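Local coordinates for protein riboflavin kinase, putative (Trypanosoma brucei, PDB 3BNW) that probably phosphorylates riboflavin with ATP to give FMN, the riboflavin kinase step of flavin cofactor synthesis, at residues A[39-44]-A[98-103]; A[59-64]-A[148-153]; A[67-72]-A[112-117]. All coordinates share one frame; numbering follows the deposited sequence.

Contact 1 (A[39-44]-A[98-103])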
ATOM      1  N   THR A  39     -12.552  -3.177  -2.197  1.00 40.66           N
ATOM      2  CA  THR A  39     -12.782  -1.741  -2.395  1.00 40.06           C
ATOM      3  C   THR A  39     -12.362  -0.914  -1.163  1.00 39.47           C
ATOM      4  O   THR A  39     -12.935   0.140  -0.890  1.00 39.67           O
ATOM      5  CB  THR A  39     -14.260  -1.461  -2.748  1.00 39.96           C
ATOM      6  OG1 THR A  39     -15.104  -1.885  -1.669  1.00 39.87           O
ATOM      7  CG2 THR A  39     -14.656  -2.195  -4.022  1.00 39.27           C
ATOM      8  N   ALA A  40     -11.360  -1.394  -0.428  1.00 38.68           N
ATOM      9  CA  ALA A  40     -10.833  -0.667   0.728  1.00 38.06           C
ATOM     10  C   ALA A  40      -9.829   0.379   0.256  1.00 37.54           C
ATOM     11  O   ALA A  40      -8.984   0.096  -0.600  1.00 37.61           O
ATOM     12  CB  ALA A  40     -10.178  -1.621   1.709  1.00 37.99           C
ATOM     13  N   ASN A  41      -9.938   1.587   0.809  1.00 36.68           N
ATOM     14  CA  ASN A  41      -9.059   2.697   0.451  1.00 35.98           C
ATOM     15  C   ASN A  41      -8.441   3.335   1.681  1.00 35.09           C
ATOM     16  O   ASN A  41      -8.923   3.155   2.796  1.00 34.53           O
ATOM     17  CB  ASN A  41      -9.836   3.777  -0.306  1.00 36.10           C
ATOM     18  CG  ASN A  41     -10.671   3.218  -1.432  1.00 36.62           C
ATOM     19  OD1 ASN A  41     -10.161   2.898  -2.506  1.00 36.58           O
ATOM     20  ND2 ASN A  41     -11.974   3.112  -1.198  1.00 38.02           N
ATOM     21  N   ILE A  42      -7.370   4.090   1.465  1.00 34.54           N
ATOM     22  CA  ILE A  42      -6.812   4.948   2.503  1.00 34.03           C
ATOM     23  C   ILE A  42      -7.401   6.342   2.314  1.00 33.50           C
ATOM     24  O   ILE A  42      -7.346   6.897   1.215  1.00 33.36           O
ATOM     25  CB  ILE A  42      -5.278   5.010   2.437  1.00 33.71           C
ATOM     26  CG1 ILE A  42      -4.694   3.602   2.562  1.00 33.79           C
ATOM     27  CG2 ILE A  42      -4.736   5.900   3.542  1.00 32.81           C
ATOM     28  CD1 ILE A  42      -3.184   3.572   2.585  1.00 34.55           C
ATOM     29  N   GLY A  43      -7.982   6.889   3.380  1.00 32.96           N
ATOM     30  CA  GLY A  43      -8.595   8.213   3.336  1.00 32.63           C
ATOM     31  C   GLY A  43      -7.565   9.306   3.132  1.00 32.40           C
ATOM     32  O   GLY A  43      -6.653   9.463   3.943  1.00 32.36           O
ATOM     33  N   LEU A  44      -7.708  10.054   2.038  1.00 32.08           N
ATOM     34  CA  LEU A  44      -6.788  11.132   1.703  1.00 31.86           C
ATOM     35  C   LEU A  44      -7.452  12.490   1.908  1.00 31.89           C
ATOM     36  O   LEU A  44      -8.654  12.574   2.159  1.00 31.85           O
ATOM     37  CB  LEU A  44      -6.327  11.002   0.248  1.00 31.76           C
ATOM     38  CG  LEU A  44      -5.838   9.624  -0.211  1.00 31.55           C
ATOM     39  CD1 LEU A  44      -5.438   9.657  -1.687  1.00 30.21           C
ATOM     40  CD2 LEU A  44      -4.686   9.134   0.659  1.00 30.59           C
ATOM     41  N   THR A  98      -6.930   7.962  -5.652  1.00 28.53           N
ATOM     42  CA  THR A  98      -7.307   6.936  -4.697  1.00 27.99           C
ATOM     43  C   THR A  98      -6.074   6.090  -4.412  1.00 27.69           C
ATOM     44  O   THR A  98      -5.221   5.926  -5.285  1.00 26.65           O
ATOM     45  CB  THR A  98      -8.425   6.035  -5.275  1.00 28.04           C
ATOM     46  OG1 THR A  98      -9.540   6.840  -5.679  1.00 28.49           O
ATOM     47  CG2 THR A  98      -8.892   5.012  -4.257  1.00 28.00           C
ATOM     48  N   VAL A  99      -5.975   5.578  -3.184  1.00 27.81           N
ATOM     49  CA  VAL A  99      -4.941   4.603  -2.829  1.00 27.80           C
ATOM     50  C   VAL A  99      -5.622   3.352  -2.305  1.00 28.02           C
ATOM     51  O   VAL A  99      -6.387   3.406  -1.345  1.00 28.00           O
ATOM     52  CB  VAL A  99      -3.942   5.153  -1.788  1.00 27.87           C
ATOM     53  CG1 VAL A  99      -2.999   4.044  -1.304  1.00 26.93           C
ATOM     54  CG2 VAL A  99      -3.151   6.313  -2.379  1.00 26.26           C
ATOM     55  N   GLU A 100      -5.334   2.230  -2.952  1.00 28.67           N
ATOM     56  CA  GLU A 100      -6.031   0.979  -2.703  1.00 29.36           C
ATOM     57  C   GLU A 100      -5.008  -0.101  -2.365  1.00 29.44           C
ATOM     58  O   GLU A 100      -4.394  -0.668  -3.267  1.00 29.40           O
ATOM     59  CB  GLU A 100      -6.843   0.596  -3.941  1.00 29.40           C
ATOM     60  CG  GLU A 100      -7.858  -0.501  -3.715  1.00 30.28           C
ATOM     61  CD  GLU A 100      -8.630  -0.839  -4.975  1.00 30.59           C
ATOM     62  OE1 GLU A 100      -9.867  -0.691  -4.967  1.00 32.53           O
ATOM     63  OE2 GLU A 100      -8.002  -1.242  -5.981  1.00 31.92           O
ATOM     64  N   PRO A 101      -4.815  -0.384  -1.060  1.00 30.16           N
ATOM     65  CA  PRO A 101      -3.759  -1.302  -0.652  1.00 30.48           C
ATOM     66  C   PRO A 101      -4.228  -2.758  -0.568  1.00 31.12           C
ATOM     67  O   PRO A 101      -5.396  -3.027  -0.255  1.00 30.66           O
ATOM     68  CB  PRO A 101      -3.371  -0.781   0.736  1.00 30.51           C
ATOM     69  CG  PRO A 101      -4.616  -0.109   1.267  1.00 30.06           C
ATOM     70  CD  PRO A 101      -5.564   0.119   0.110  1.00 30.07           C
ATOM     71  N   TYR A 102      -3.308  -3.680  -0.847  1.00 31.64           N
ATOM     72  CA  TYR A 102      -3.578  -5.111  -0.765  1.00 31.78           C
ATOM     73  C   TYR A 102      -2.498  -5.781   0.082  1.00 31.80           C
ATOM     74  O   TYR A 102      -1.434  -6.147  -0.423  1.00 31.73           O
ATOM     75  CB  TYR A 102      -3.622  -5.748  -2.164  1.00 31.89           C
ATOM     76  CG  TYR A 102      -4.211  -4.871  -3.248  1.00 31.92           C
ATOM     77  CD1 TYR A 102      -5.557  -4.515  -3.231  1.00 31.88           C
ATOM     78  CD2 TYR A 102      -3.425  -4.414  -4.298  1.00 31.78           C
ATOM     79  CE1 TYR A 102      -6.097  -3.712  -4.223  1.00 31.59           C
ATOM     80  CE2 TYR A 102      -3.959  -3.616  -5.297  1.00 31.92           C
ATOM     81  CZ  TYR A 102      -5.294  -3.266  -5.252  1.00 31.74           C
ATOM     82  OH  TYR A 102      -5.819  -2.474  -6.248  1.00 32.53           O
ATOM     83  N   PHE A 103      -2.775  -5.934   1.372  1.00 31.91           N
ATOM     84  CA  PHE A 103      -1.836  -6.585   2.280  1.00 32.08           C
ATOM     85  C   PHE A 103      -1.646  -8.049   1.908  1.00 31.77           C
ATOM     86  O   PHE A 103      -2.623  -8.788   1.766  1.00 31.32           O
ATOM     87  CB  PHE A 103      -2.312  -6.482   3.737  1.00 32.56           C
ATOM     88  CG  PHE A 103      -1.945  -5.191   4.400  1.00 33.29           C
ATOM     89  CD1 PHE A 103      -0.666  -5.002   4.901  1.00 33.65           C
ATOM     90  CD2 PHE A 103      -2.866  -4.159   4.515  1.00 34.23           C
ATOM     91  CE1 PHE A 103      -0.306  -3.808   5.506  1.00 33.93           C
ATOM     92  CE2 PHE A 103      -2.514  -2.957   5.124  1.00 34.61           C
ATOM     93  CZ  PHE A 103      -1.229  -2.785   5.623  1.00 34.02           C
TER
HETATM   94  O   HOH W   1      -7.803   6.382  -1.397  1.00 46.15           O
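I42 meets V99 through both backbone and side chain. I42 N donates to V99 O (3.1 Å, 160° at the hydrogen), and N41 CA adds a CA-H...O contact to the same oxygen at 3.3 Å. Beyond this single direct bond a water takes over, donating to I42 O and accepting from V99 N.

Shape does the rest. The methyls of V99 form a fork with a different neighbour for each prong: CG1 abuts I42 CD1 at 3.9 Å, while CG2 meets L44 CD1 at 4.1 Å, the leucine crossing the valine at about a right angle. The straight CG1-CD1 arm of I42 lies in a hollow walled by V99 CG1 and the ring of P101, whose CG bump comes within 3.9 Å of I42 CG1. A second hollow, between E100 and P101, receives a backbone oxygen: A40 O rests 3.4 Å from E100 CG and 3.5 Å from P101 CD. N41, its CG placed beside the backbone N (chi1 -49°), turns its amide toward T98, where OD1 comes 3.0 Å from T98 CG2, shorter than usual and to be read with caution. E100 runs extended past A40 O and brings OE1 near T39 CA; its OE2 accepts a hydrogen bond from Y102 OH, on the anti side of the carboxylate, and that hydroxyl also bonds to S85.

P38 and T39-N41 form the PTAN signature of riboflavin kinases, which in relatives lies at the nucleotide and magnesium site. Strand 75-87 pairs with 98-103 through G87, S85 and A83, whereas strand 18-25 holds 39-44 through V25 and K23. Helix 46-52 covers L44 and V99 with L52, and strand 115-126 backs I42 with V116 and I118.

Contact 2 (A[59-64]-A[148-153])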
ATOM      1  N   VAL A  59       0.888   0.356  -9.814  1.00 22.46           N
ATOM      2  CA  VAL A  59       0.822  -0.611  -8.719  1.00 21.89           C
ATOM      3  C   VAL A  59       2.179  -0.583  -8.018  1.00 22.26           C
ATOM      4  O   VAL A  59       3.220  -0.777  -8.660  1.00 22.61           O
ATOM      5  CB  VAL A  59       0.564  -2.048  -9.206  1.00 21.73           C
ATOM      6  CG1 VAL A  59       0.540  -3.008  -8.017  1.00 19.86           C
ATOM      7  CG2 VAL A  59      -0.731  -2.124 -10.002  1.00 20.20           C
ATOM      8  N   VAL A  60       2.164  -0.330  -6.711  1.00 22.14           N
ATOM      9  CA  VAL A  60       3.395  -0.178  -5.932  1.00 21.73           C
ATOM     10  C   VAL A  60       3.451  -1.223  -4.829  1.00 21.48           C
ATOM     11  O   VAL A  60       2.480  -1.925  -4.595  1.00 20.82           O
ATOM     12  CB  VAL A  60       3.519   1.241  -5.311  1.00 21.45           C
ATOM     13  CG1 VAL A  60       3.551   2.295  -6.410  1.00 21.78           C
ATOM     14  CG2 VAL A  60       2.396   1.510  -4.315  1.00 19.52           C
ATOM     15  N   TYR A  61       4.599  -1.305  -4.159  1.00 21.39           N
ATOM     16  CA  TYR A  61       4.822  -2.294  -3.119  1.00 20.97           C
ATOM     17  C   TYR A  61       5.654  -1.735  -1.970  1.00 20.81           C
ATOM     18  O   TYR A  61       6.313  -0.704  -2.106  1.00 21.06           O
ATOM     19  CB  TYR A  61       5.503  -3.528  -3.718  1.00 21.10           C
ATOM     20  CG  TYR A  61       6.908  -3.292  -4.234  1.00 21.04           C
ATOM     21  CD1 TYR A  61       8.013  -3.470  -3.404  1.00 21.94           C
ATOM     22  CD2 TYR A  61       7.135  -2.898  -5.545  1.00 20.77           C
ATOM     23  CE1 TYR A  61       9.304  -3.255  -3.865  1.00 21.32           C
ATOM     24  CE2 TYR A  61       8.424  -2.687  -6.015  1.00 21.05           C
ATOM     25  CZ  TYR A  61       9.506  -2.866  -5.168  1.00 20.88           C
ATOM     26  OH  TYR A  61      10.793  -2.657  -5.621  1.00 20.79           O
ATOM     27  N   GLY A  62       5.626  -2.431  -0.837  1.00 20.63           N
ATOM     28  CA  GLY A  62       6.424  -2.041   0.324  1.00 20.19           C
ATOM     29  C   GLY A  62       5.970  -2.727   1.593  1.00 19.88           C
ATOM     30  O   GLY A  62       5.387  -3.804   1.547  1.00 19.36           O
ATOM     31  N   TRP A  63       6.232  -2.086   2.730  1.00 20.10           N
ATOM     32  CA  TRP A  63       5.852  -2.612   4.040  1.00 20.04           C
ATOM     33  C   TRP A  63       4.718  -1.793   4.621  1.00 20.22           C
ATOM     34  O   TRP A  63       4.687  -0.579   4.453  1.00 20.65           O
ATOM     35  CB  TRP A  63       7.033  -2.551   5.004  1.00 19.99           C
ATOM     36  CG  TRP A  63       8.170  -3.418   4.618  1.00 19.42           C
ATOM     37  CD1 TRP A  63       9.327  -3.026   4.030  1.00 19.18           C
ATOM     38  CD2 TRP A  63       8.266  -4.834   4.801  1.00 19.06           C
ATOM     39  NE1 TRP A  63      10.143  -4.108   3.830  1.00 19.56           N
ATOM     40  CE2 TRP A  63       9.515  -5.233   4.292  1.00 18.68           C
ATOM     41  CE3 TRP A  63       7.417  -5.804   5.346  1.00 19.74           C
ATOM     42  CZ2 TRP A  63       9.945  -6.562   4.307  1.00 19.07           C
ATOM     43  CZ3 TRP A  63       7.843  -7.128   5.361  1.00 19.70           C
ATOM     44  CH2 TRP A  63       9.099  -7.493   4.845  1.00 19.25           C
ATOM     45  N   GLY A  64       3.797  -2.453   5.313  1.00 20.61           N
ATOM     46  CA  GLY A  64       2.686  -1.761   5.958  1.00 20.74           C
ATOM     47  C   GLY A  64       2.318  -2.349   7.300  1.00 20.82           C
ATOM     48  O   GLY A  64       2.697  -3.473   7.621  1.00 20.65           O
ATOM     49  N   ARG A 148       7.199  -9.956  -2.972  1.00 31.33           N
ATOM     50  CA  ARG A 148       7.863 -10.829  -2.005  1.00 32.08           C
ATOM     51  C   ARG A 148       9.345 -11.034  -2.307  1.00 31.99           C
ATOM     52  O   ARG A 148      10.162 -11.032  -1.391  1.00 32.28           O
ATOM     53  CB  ARG A 148       7.144 -12.179  -1.927  1.00 32.19           C
ATOM     54  CG  ARG A 148       5.822 -12.065  -1.215  1.00 33.14           C
ATOM     55  CD  ARG A 148       5.192 -13.398  -0.882  1.00 33.60           C
ATOM     56  NE  ARG A 148       4.233 -13.223   0.206  1.00 35.38           N
ATOM     57  CZ  ARG A 148       3.295 -14.098   0.554  1.00 36.83           C
ATOM     58  NH1 ARG A 148       3.155 -15.252  -0.094  1.00 38.24           N
ATOM     59  NH2 ARG A 148       2.484 -13.808   1.565  1.00 37.28           N
ATOM     60  N   ASP A 149       9.692 -11.212  -3.579  1.00 31.94           N
ATOM     61  CA  ASP A 149      11.093 -11.389  -3.977  1.00 31.67           C
ATOM     62  C   ASP A 149      11.916 -10.125  -3.734  1.00 31.20           C
ATOM     63  O   ASP A 149      13.077 -10.204  -3.323  1.00 31.18           O
ATOM     64  CB  ASP A 149      11.195 -11.816  -5.451  1.00 31.79           C
ATOM     65  CG  ASP A 149      10.719 -13.250  -5.687  1.00 32.66           C
ATOM     66  OD1 ASP A 149      10.473 -13.985  -4.703  1.00 34.07           O
ATOM     67  OD2 ASP A 149      10.594 -13.647  -6.864  1.00 33.15           O
ATOM     68  N   MET A 150      11.307  -8.966  -3.980  1.00 30.70           N
ATOM     69  CA  MET A 150      11.978  -7.680  -3.780  1.00 30.39           C
ATOM     70  C   MET A 150      12.219  -7.393  -2.301  1.00 30.81           C
ATOM     71  O   MET A 150      13.290  -6.927  -1.924  1.00 30.76           O
ATOM     72  CB  MET A 150      11.156  -6.538  -4.391  1.00 29.85           C
ATOM     73  CG  MET A 150      11.050  -6.560  -5.916  1.00 28.26           C
ATOM     74  SD  MET A 150      12.625  -6.558  -6.788  1.00 23.53           S
ATOM     75  CE  MET A 150      13.394  -5.121  -6.059  1.00 26.69           C
ATOM     76  N   LEU A 151      11.223  -7.682  -1.468  1.00 31.49           N
ATOM     77  CA  LEU A 151      11.298  -7.376  -0.037  1.00 31.74           C
ATOM     78  C   LEU A 151      12.223  -8.321   0.738  1.00 32.18           C
ATOM     79  O   LEU A 151      12.569  -8.038   1.887  1.00 32.10           O
ATOM     80  CB  LEU A 151       9.896  -7.361   0.590  1.00 31.59           C
ATOM     81  CG  LEU A 151       8.973  -6.212   0.150  1.00 31.47           C
ATOM     82  CD1 LEU A 151       7.561  -6.446   0.657  1.00 31.13           C
ATOM     83  CD2 LEU A 151       9.482  -4.854   0.616  1.00 30.60           C
ATOM     84  N   GLN A 152      12.623  -9.433   0.118  1.00 32.60           N
ATOM     85  CA  GLN A 152      13.628 -10.319   0.713  1.00 33.02           C
ATOM     86  C   GLN A 152      15.038  -9.731   0.597  1.00 33.00           C
ATOM     87  O   GLN A 152      15.951 -10.158   1.307  1.00 33.01           O
ATOM     88  CB  GLN A 152      13.586 -11.714   0.075  1.00 33.19           C
ATOM     89  CG  GLN A 152      12.319 -12.516   0.378  1.00 34.39           C
ATOM     90  CD  GLN A 152      12.307 -13.124   1.773  1.00 36.09           C
ATOM     91  OE1 GLN A 152      12.609 -12.452   2.758  1.00 37.43           O
ATOM     92  NE2 GLN A 152      11.940 -14.404   1.862  1.00 36.55           N
ATOM     93  N   LYS A 153      15.210  -8.751  -0.289  1.00 33.09           N
ATOM     94  CA  LYS A 153      16.514  -8.134  -0.509  1.00 33.32           C
ATOM     95  C   LYS A 153      16.973  -7.422   0.767  1.00 33.37           C
ATOM     96  O   LYS A 153      16.203  -6.661   1.358  1.00 33.28           O
ATOM     97  CB  LYS A 153      16.469  -7.171  -1.702  1.00 33.23           C
ATOM     98  CG  LYS A 153      16.176  -7.877  -3.035  1.00 33.58           C
ATOM     99  CD  LYS A 153      15.759  -6.924  -4.154  1.00 33.48           C
ATOM    100  CE  LYS A 153      16.931  -6.490  -5.020  1.00 33.99           C
ATOM    101  NZ  LYS A 153      16.483  -5.673  -6.194  1.00 33.85           N
TER
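L151 reaches from the helix into the angle between Y61 and W63. Its CB lies 3.8 Å from W63 CZ2, on the benzo part of the indole. With CG beside its own backbone N (chi1 -68°), the chain then runs antiparallel to the tryptophan side chain and splits at CG. CD1 drops onto the strand backbone, 3.5 Å from G62 O. CD2 lies over one face of the indole, offset toward the rim, with W63 NE1 at 3.4 Å and W63 CE2 at 3.7 Å; the same methyl faces the edge of the Y61 ring. Here helix 133-151 packs by its C-terminal part against the outside of strand 58-69, in the wall of the antiparallel barrel of the riboflavin kinase fold, and no hydrogen bond links the two segments. M150 supplies the second point of touch: its CB is 3.8 Å from Y61 CE1, and the chain, bent at chi2 and chi3, curls round to set CE 3.6 Å from Y61 OH. Both polar ends in this buried contact have partners nearby: Y61 OH bonds to Q11 OE1, and W63 NE1 to L156 O in helix 154-157, which follows directly.

Contact 3 (A[67-72]-A[112-117])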
ATOM      1  N   SER A  67      -3.348  -0.783  12.629  1.00 25.66           N
ATOM      2  CA  SER A  67      -3.414  -0.385  14.032  1.00 26.81           C
ATOM      3  C   SER A  67      -4.750   0.271  14.345  1.00 27.77           C
ATOM      4  O   SER A  67      -5.454   0.728  13.442  1.00 27.45           O
ATOM      5  CB  SER A  67      -2.289   0.604  14.362  1.00 27.01           C
ATOM      6  OG  SER A  67      -1.010  -0.005  14.292  1.00 27.63           O
ATOM      7  N   GLN A  68      -5.080   0.313  15.635  1.00 29.30           N
ATOM      8  CA  GLN A  68      -6.311   0.937  16.126  1.00 30.47           C
ATOM      9  C   GLN A  68      -7.559   0.394  15.411  1.00 31.16           C
ATOM     10  O   GLN A  68      -8.419   1.150  14.950  1.00 31.07           O
ATOM     11  CB  GLN A  68      -6.210   2.467  16.017  1.00 30.47           C
ATOM     12  CG  GLN A  68      -5.168   3.067  16.958  1.00 30.63           C
ATOM     13  CD  GLN A  68      -5.069   4.579  16.851  1.00 30.99           C
ATOM     14  OE1 GLN A  68      -5.077   5.140  15.751  1.00 32.21           O
ATOM     15  NE2 GLN A  68      -4.962   5.248  17.996  1.00 30.59           N
ATOM     16  N   VAL A  69      -7.643  -0.930  15.331  1.00 32.15           N
ATOM     17  CA  VAL A  69      -8.775  -1.591  14.695  1.00 33.05           C
ATOM     18  C   VAL A  69      -9.951  -1.572  15.672  1.00 33.57           C
ATOM     19  O   VAL A  69      -9.801  -2.013  16.809  1.00 33.63           O
ATOM     20  CB  VAL A  69      -8.441  -3.045  14.311  1.00 32.84           C
ATOM     21  CG1 VAL A  69      -9.638  -3.714  13.639  1.00 32.56           C
ATOM     22  CG2 VAL A  69      -7.219  -3.084  13.399  1.00 33.00           C
ATOM     23  N   PRO A  70     -11.113  -1.038  15.246  1.00 34.30           N
ATOM     24  CA  PRO A  70     -12.299  -1.015  16.109  1.00 34.41           C
ATOM     25  C   PRO A  70     -12.570  -2.365  16.779  1.00 35.11           C
ATOM     26  O   PRO A  70     -12.654  -3.385  16.097  1.00 35.14           O
ATOM     27  CB  PRO A  70     -13.428  -0.650  15.141  1.00 34.54           C
ATOM     28  CG  PRO A  70     -12.765   0.147  14.071  1.00 34.51           C
ATOM     29  CD  PRO A  70     -11.372  -0.402  13.937  1.00 34.36           C
ATOM     30  N   GLY A  71     -12.681  -2.368  18.105  1.00 35.92           N
ATOM     31  CA  GLY A  71     -12.882  -3.602  18.868  1.00 36.69           C
ATOM     32  C   GLY A  71     -11.577  -4.191  19.375  1.00 37.32           C
ATOM     33  O   GLY A  71     -11.495  -4.636  20.522  1.00 37.30           O
ATOM     34  N   LYS A  72     -10.565  -4.199  18.510  1.00 38.12           N
ATOM     35  CA  LYS A  72      -9.220  -4.658  18.849  1.00 38.73           C
ATOM     36  C   LYS A  72      -8.279  -3.453  18.912  1.00 39.18           C
ATOM     37  O   LYS A  72      -7.152  -3.507  18.410  1.00 39.53           O
ATOM     38  CB  LYS A  72      -8.710  -5.631  17.776  1.00 38.85           C
ATOM     39  CG  LYS A  72      -9.679  -6.730  17.346  1.00 38.84           C
ATOM     40  CD  LYS A  72      -9.350  -7.192  15.929  1.00 39.04           C
ATOM     41  CE  LYS A  72     -10.207  -8.365  15.495  1.00 39.46           C
ATOM     42  NZ  LYS A  72      -9.787  -9.628  16.162  1.00 40.29           N
ATOM     43  N   TYR A 112     -12.016  -1.633   8.582  1.00 28.02           N
ATOM     44  CA  TYR A 112     -12.465  -0.291   8.228  1.00 27.50           C
ATOM     45  C   TYR A 112     -12.452   0.599   9.464  1.00 26.92           C
ATOM     46  O   TYR A 112     -12.965   0.218  10.516  1.00 26.75           O
ATOM     47  CB  TYR A 112     -13.867  -0.331   7.618  1.00 27.44           C
ATOM     48  CG  TYR A 112     -13.901  -0.970   6.253  1.00 27.58           C
ATOM     49  CD1 TYR A 112     -13.474  -0.271   5.132  1.00 27.81           C
ATOM     50  CD2 TYR A 112     -14.356  -2.275   6.081  1.00 27.82           C
ATOM     51  CE1 TYR A 112     -13.495  -0.852   3.874  1.00 27.91           C
ATOM     52  CE2 TYR A 112     -14.382  -2.865   4.825  1.00 27.58           C
ATOM     53  CZ  TYR A 112     -13.951  -2.146   3.724  1.00 27.55           C
ATOM     54  OH  TYR A 112     -13.968  -2.714   2.471  1.00 27.64           O
ATOM     55  N   GLY A 113     -11.856   1.783   9.329  1.00 26.38           N
ATOM     56  CA  GLY A 113     -11.694   2.704  10.456  1.00 25.87           C
ATOM     57  C   GLY A 113     -10.401   2.496  11.227  1.00 25.10           C
ATOM     58  O   GLY A 113     -10.149   3.190  12.209  1.00 25.32           O
ATOM     59  N   ALA A 114      -9.590   1.534  10.788  1.00 24.22           N
ATOM     60  CA  ALA A 114      -8.281   1.290  11.373  1.00 23.49           C
ATOM     61  C   ALA A 114      -7.268   2.191  10.698  1.00 23.10           C
ATOM     62  O   ALA A 114      -7.412   2.523   9.520  1.00 23.15           O
ATOM     63  CB  ALA A 114      -7.882  -0.163  11.196  1.00 23.37           C
ATOM     64  N   VAL A 115      -6.243   2.590  11.441  1.00 22.57           N
ATOM     65  CA  VAL A 115      -5.169   3.385  10.867  1.00 22.13           C
ATOM     66  C   VAL A 115      -4.190   2.448  10.165  1.00 21.87           C
ATOM     67  O   VAL A 115      -3.711   1.475  10.738  1.00 21.49           O
ATOM     68  CB  VAL A 115      -4.434   4.237  11.932  1.00 22.19           C
ATOM     69  CG1 VAL A 115      -3.334   5.070  11.279  1.00 21.35           C
ATOM     70  CG2 VAL A 115      -5.420   5.140  12.665  1.00 21.20           C
ATOM     71  N   VAL A 116      -3.918   2.735   8.905  1.00 22.20           N
ATOM     72  CA  VAL A 116      -2.932   1.979   8.160  1.00 22.73           C
ATOM     73  C   VAL A 116      -1.734   2.881   7.902  1.00 22.76           C
ATOM     74  O   VAL A 116      -1.885   4.056   7.567  1.00 23.08           O
ATOM     75  CB  VAL A 116      -3.499   1.423   6.826  1.00 22.67           C
ATOM     76  CG1 VAL A 116      -4.031   2.542   5.951  1.00 23.02           C
ATOM     77  CG2 VAL A 116      -2.429   0.641   6.087  1.00 23.18           C
ATOM     78  N   LYS A 117      -0.545   2.323   8.087  1.00 22.70           N
ATOM     79  CA  LYS A 117       0.686   3.025   7.811  1.00 22.91           C
ATOM     80  C   LYS A 117       1.429   2.213   6.774  1.00 22.68           C
ATOM     81  O   LYS A 117       1.556   1.005   6.931  1.00 22.80           O
ATOM     82  CB  LYS A 117       1.517   3.144   9.092  1.00 23.16           C
ATOM     83  CG  LYS A 117       0.830   3.907  10.214  1.00 22.96           C
ATOM     84  CD  LYS A 117       1.630   3.838  11.507  1.00 23.09           C
ATOM     85  CE  LYS A 117       0.771   4.185  12.725  1.00 22.55           C
ATOM     86  NZ  LYS A 117       1.518   4.035  14.004  1.00 22.27           N
TER
HETATM   87  O   HOH W   2      -0.969   1.104  11.561  1.00 65.87           O
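S67 and V115 form an antiparallel hydrogen-bonded pair. S67 N donates to V115 O at 3.0 Å, and V115 N returns a bond to S67 O at 2.8 Å. A water bridges the same pair, donating to V115 O and hydrogen-bonded to S67 OG at 2.9 Å; the serine hydroxyl also bonds to S76 OG on the neighbouring strand 75-87. Beyond the pair, the A114 CA-H points almost straight at Q68 O, a weaker contact of 3.6 Å with 160° at the hydrogen.

Strands 58-69 and 115-126 are neighbours in the barrel wall, and their regular pairing gives way beyond S67 and V115, although V69 CA and A114 CA still come within 4.4 Å. Q68 takes left-handed helical backbone angles, and after V69 the chain reverses in a type II turn from V69 to K72, with G71 at its third position; the closing bond from K72 N to V69 O is weak.

Apolar contacts continue past the pair. The A114 methyl touches both S67 O and V69 CG2, 3.7 Å from the latter, which V69 directs at it by keeping CG2 beside its own backbone N.

Polar atoms also meet carbon. P70 turns toward the other segment, its CG 3.6 Å from Y112 O, while CD faces the backbone of G113 and A114. The extended Q68 runs alongside V115, pointing the same way, and sets OE1 3.1 Å from V115 CG2, a short approach to be taken with caution. Along the other edge of 112-117, strand 18-25 pairs through V24 and G22, and Y112 stacks on H26.

Overall arrangement
All three contacts reach one curled antiparallel sheet. Contacts 2 and 3 share strand 58-69, yet their centres lie about 22 Å apart: one is on the helix-covered outside, the other at the strand's far end. Contact 1 is about 13 Å from contact 3 and 17 Å from contact 2, centre to centre, and touches both. F103 connects all three, with CE1 3.5 Å from G64 C and CZ 3.7 Å from V116 CG2. I42 CG1 also packs on V116 CG1 at 3.6 Å, and A40 CB faces Y112 OH. Contact 1 carries the PTAN signature and so probably borders the nucleotide site, empty in this apo structure.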